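Local coordinates for arginase superfamily protein (Trypanosoma cruzi, PDB 2A0M), which belongs to the metal-dependent arginase family and is probably a manganese hydrolase of guanidino compounds, possibly an agmatinase, at residues A[150-155]-A[192-197]. Numbering follows the deposited sequence.
Sequences DVRPPL and ALHAQY
Val151 packs against one side of helix 192-200, between the side chains of His194 and Tyr197. Its CG2 lies 3.6 Å from CB of His194 and 3.7 Å from the His194 carbonyl O. These two side chains pass each other in opposite directions. Val151 CB meets CD1 of the Tyr197 ring at 4.0 Å. Tyr197 has CG anti to its own backbone N (chi1 179°), which carries the ring to the valine. The same ring makes a cation-pi contact with Arg167.

The His194 imidazole lies along the loop. The CA of Arg152 sits over one face of the ring. CG of Arg152 reaches His194 CE1 at 4.0 Å. CD of Pro153 is 3.9 Å from His194 NE2, and the proline and histidine side chains cross at about a right angle. These are van der Waals contacts.

The polar end of Arg152 looks elsewhere. Its chain is extended from CG to NE, and NH1 hydrogen-bonds Asn46 OD1. NE still lies 5.0 Å from ND1 of His194, and the arginine's charge may slightly discourage protonation of the imidazole.

Segment 150-155 lies in the loop between strand 141-145 of the parallel sheet and helix 165-170. Its first residue, Asp150, is a ligand of one manganese ion in this protein, although no metal is bound here. The CB of Asp150 points away from helix 192-200, and its OD2 hydrogen-bonds Asn144 ND2. No hydrogen bond joins the two segments. They meet by van der Waals packing alone, over a small area near the surface, while Val151 O bonds to Arg167 and Pro153 O to His161.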
loop_
_atom_site.group_PDB
_atom_site.type_symbol
_atom_site.label_atom_id
_atom_site.label_comp_id
_atom_site.label_asym_id
_atom_site.label_seq_id
_atom_site.Cartn_x
_atom_site.Cartn_y
_atom_site.Cartn_z
ATOM N N ASP A 150 7.673 -11.332 0.189
ATOM C CA ASP A 150 6.564 -11.560 1.125
ATOM C C ASP A 150 5.734 -12.785 0.728
ATOM O O ASP A 150 4.496 -12.782 0.782
ATOM C CB ASP A 150 5.675 -10.318 1.242
ATOM C CG ASP A 150 6.460 -9.058 1.561
ATOM O OD1 ASP A 150 7.302 -9.060 2.501
ATOM O OD2 ASP A 150 6.199 -8.043 0.856
ATOM N N VAL A 151 6.456 -13.847 0.372
ATOM C CA VAL A 151 5.847 -15.163 0.183
ATOM C C VAL A 151 6.426 -16.190 1.170
ATOM O O VAL A 151 6.384 -17.391 0.911
ATOM C CB VAL A 151 5.967 -15.661 -1.287
ATOM C CG1 VAL A 151 5.153 -14.755 -2.188
ATOM C CG2 VAL A 151 7.427 -15.729 -1.742
ATOM N N ARG A 152 6.941 -15.726 2.308
ATOM C CA ARG A 152 7.439 -16.648 3.334
ATOM C C ARG A 152 6.321 -17.577 3.845
ATOM O O ARG A 152 5.137 -17.218 3.828
ATOM C CB ARG A 152 8.070 -15.875 4.497
ATOM C CG ARG A 152 9.337 -15.179 4.103
ATOM C CD ARG A 152 9.957 -14.330 5.217
ATOM N NE ARG A 152 11.188 -13.692 4.738
ATOM C CZ ARG A 152 11.982 -12.903 5.466
ATOM N NH1 ARG A 152 11.686 -12.629 6.730
ATOM N NH2 ARG A 152 13.083 -12.388 4.928
ATOM N N PRO A 153 6.699 -18.790 4.284
ATOM C CA PRO A 153 5.728 -19.664 4.952
ATOM C C PRO A 153 5.341 -19.131 6.343
ATOM O O PRO A 153 6.092 -18.351 6.945
ATOM C CB PRO A 153 6.468 -21.006 5.069
ATOM C CG PRO A 153 7.914 -20.668 5.000
ATOM C CD PRO A 153 8.037 -19.405 4.179
ATOM N N PRO A 154 4.173 -19.547 6.856
ATOM C CA PRO A 154 3.773 -19.091 8.189
ATOM C C PRO A 154 4.695 -19.649 9.285
ATOM O O PRO A 154 5.595 -20.451 8.997
ATOM C CB PRO A 154 2.343 -19.634 8.341
ATOM C CG PRO A 154 2.261 -20.782 7.401
ATOM C CD PRO A 154 3.173 -20.443 6.249
ATOM N N LEU A 155 4.481 -19.209 10.522
ATOM C CA LEU A 155 5.135 -19.826 11.676
ATOM C C LEU A 155 4.550 -21.232 11.917
ATOM O O LEU A 155 3.525 -21.607 11.330
ATOM C CB LEU A 155 4.991 -18.944 12.929
ATOM C CG LEU A 155 6.053 -17.873 13.259
ATOM C CD1 LEU A 155 6.859 -17.367 12.062
ATOM C CD2 LEU A 155 5.384 -16.705 13.986
ATOM N N ALA A 192 16.255 -17.567 -3.314
ATOM C CA ALA A 192 15.987 -18.278 -4.571
ATOM C C ALA A 192 14.692 -19.096 -4.499
ATOM O O ALA A 192 13.930 -19.127 -5.463
ATOM C CB ALA A 192 17.150 -19.170 -4.964
ATOM N N LEU A 193 14.451 -19.760 -3.365
ATOM C CA LEU A 193 13.195 -20.526 -3.159
ATOM C C LEU A 193 11.949 -19.667 -3.236
ATOM O O LEU A 193 10.911 -20.097 -3.731
ATOM C CB LEU A 193 13.167 -21.239 -1.795
ATOM C CG LEU A 193 14.142 -22.374 -1.499
ATOM C CD1 LEU A 193 13.710 -23.051 -0.217
ATOM C CD2 LEU A 193 14.216 -23.388 -2.597
ATOM N N HIS A 194 12.027 -18.450 -2.717
ATOM C CA HIS A 194 10.856 -17.601 -2.735
ATOM C C HIS A 194 10.607 -16.988 -4.123
ATOM O O HIS A 194 9.454 -16.910 -4.547
ATOM C CB HIS A 194 10.947 -16.582 -1.616
ATOM C CG HIS A 194 10.963 -17.232 -0.262
ATOM N ND1 HIS A 194 11.706 -16.758 0.797
ATOM C CD2 HIS A 194 10.365 -18.366 0.175
ATOM C CE1 HIS A 194 11.539 -17.555 1.839
ATOM N NE2 HIS A 194 10.721 -18.532 1.492
ATOM N N ALA A 195 11.665 -16.623 -4.835
ATOM C CA ALA A 195 11.555 -16.207 -6.239
ATOM C C ALA A 195 10.964 -17.333 -7.083
ATOM O O ALA A 195 10.114 -17.114 -7.930
ATOM C CB ALA A 195 12.875 -15.816 -6.789
ATOM N N GLN A 196 11.434 -18.536 -6.813
ATOM C CA GLN A 196 11.012 -19.727 -7.552
ATOM C C GLN A 196 9.514 -19.946 -7.360
ATOM O O GLN A 196 8.789 -20.239 -8.330
ATOM C CB GLN A 196 11.824 -20.931 -7.066
ATOM C CG GLN A 196 11.350 -22.273 -7.547
ATOM C CD GLN A 196 12.171 -23.375 -6.945
ATOM O OE1 GLN A 196 11.718 -24.079 -6.019
ATOM N NE2 GLN A 196 13.395 -23.503 -7.417
ATOM N N TYR A 197 9.066 -19.805 -6.116
ATOM C CA TYR A 197 7.658 -19.940 -5.762
ATOM C C TYR A 197 6.812 -18.971 -6.604
ATOM O O TYR A 197 5.833 -19.362 -7.248
ATOM C CB TYR A 197 7.474 -19.724 -4.256
ATOM C CG TYR A 197 6.050 -19.831 -3.797
ATOM C CD1 TYR A 197 5.228 -18.721 -3.789
ATOM C CD2 TYR A 197 5.515 -21.052 -3.370
ATOM C CE1 TYR A 197 3.910 -18.802 -3.377
ATOM C CE2 TYR A 197 4.197 -21.146 -2.940
ATOM C CZ TYR A 197 3.389 -20.008 -2.956
ATOM O OH TYR A 197 2.073 -20.050 -2.562
#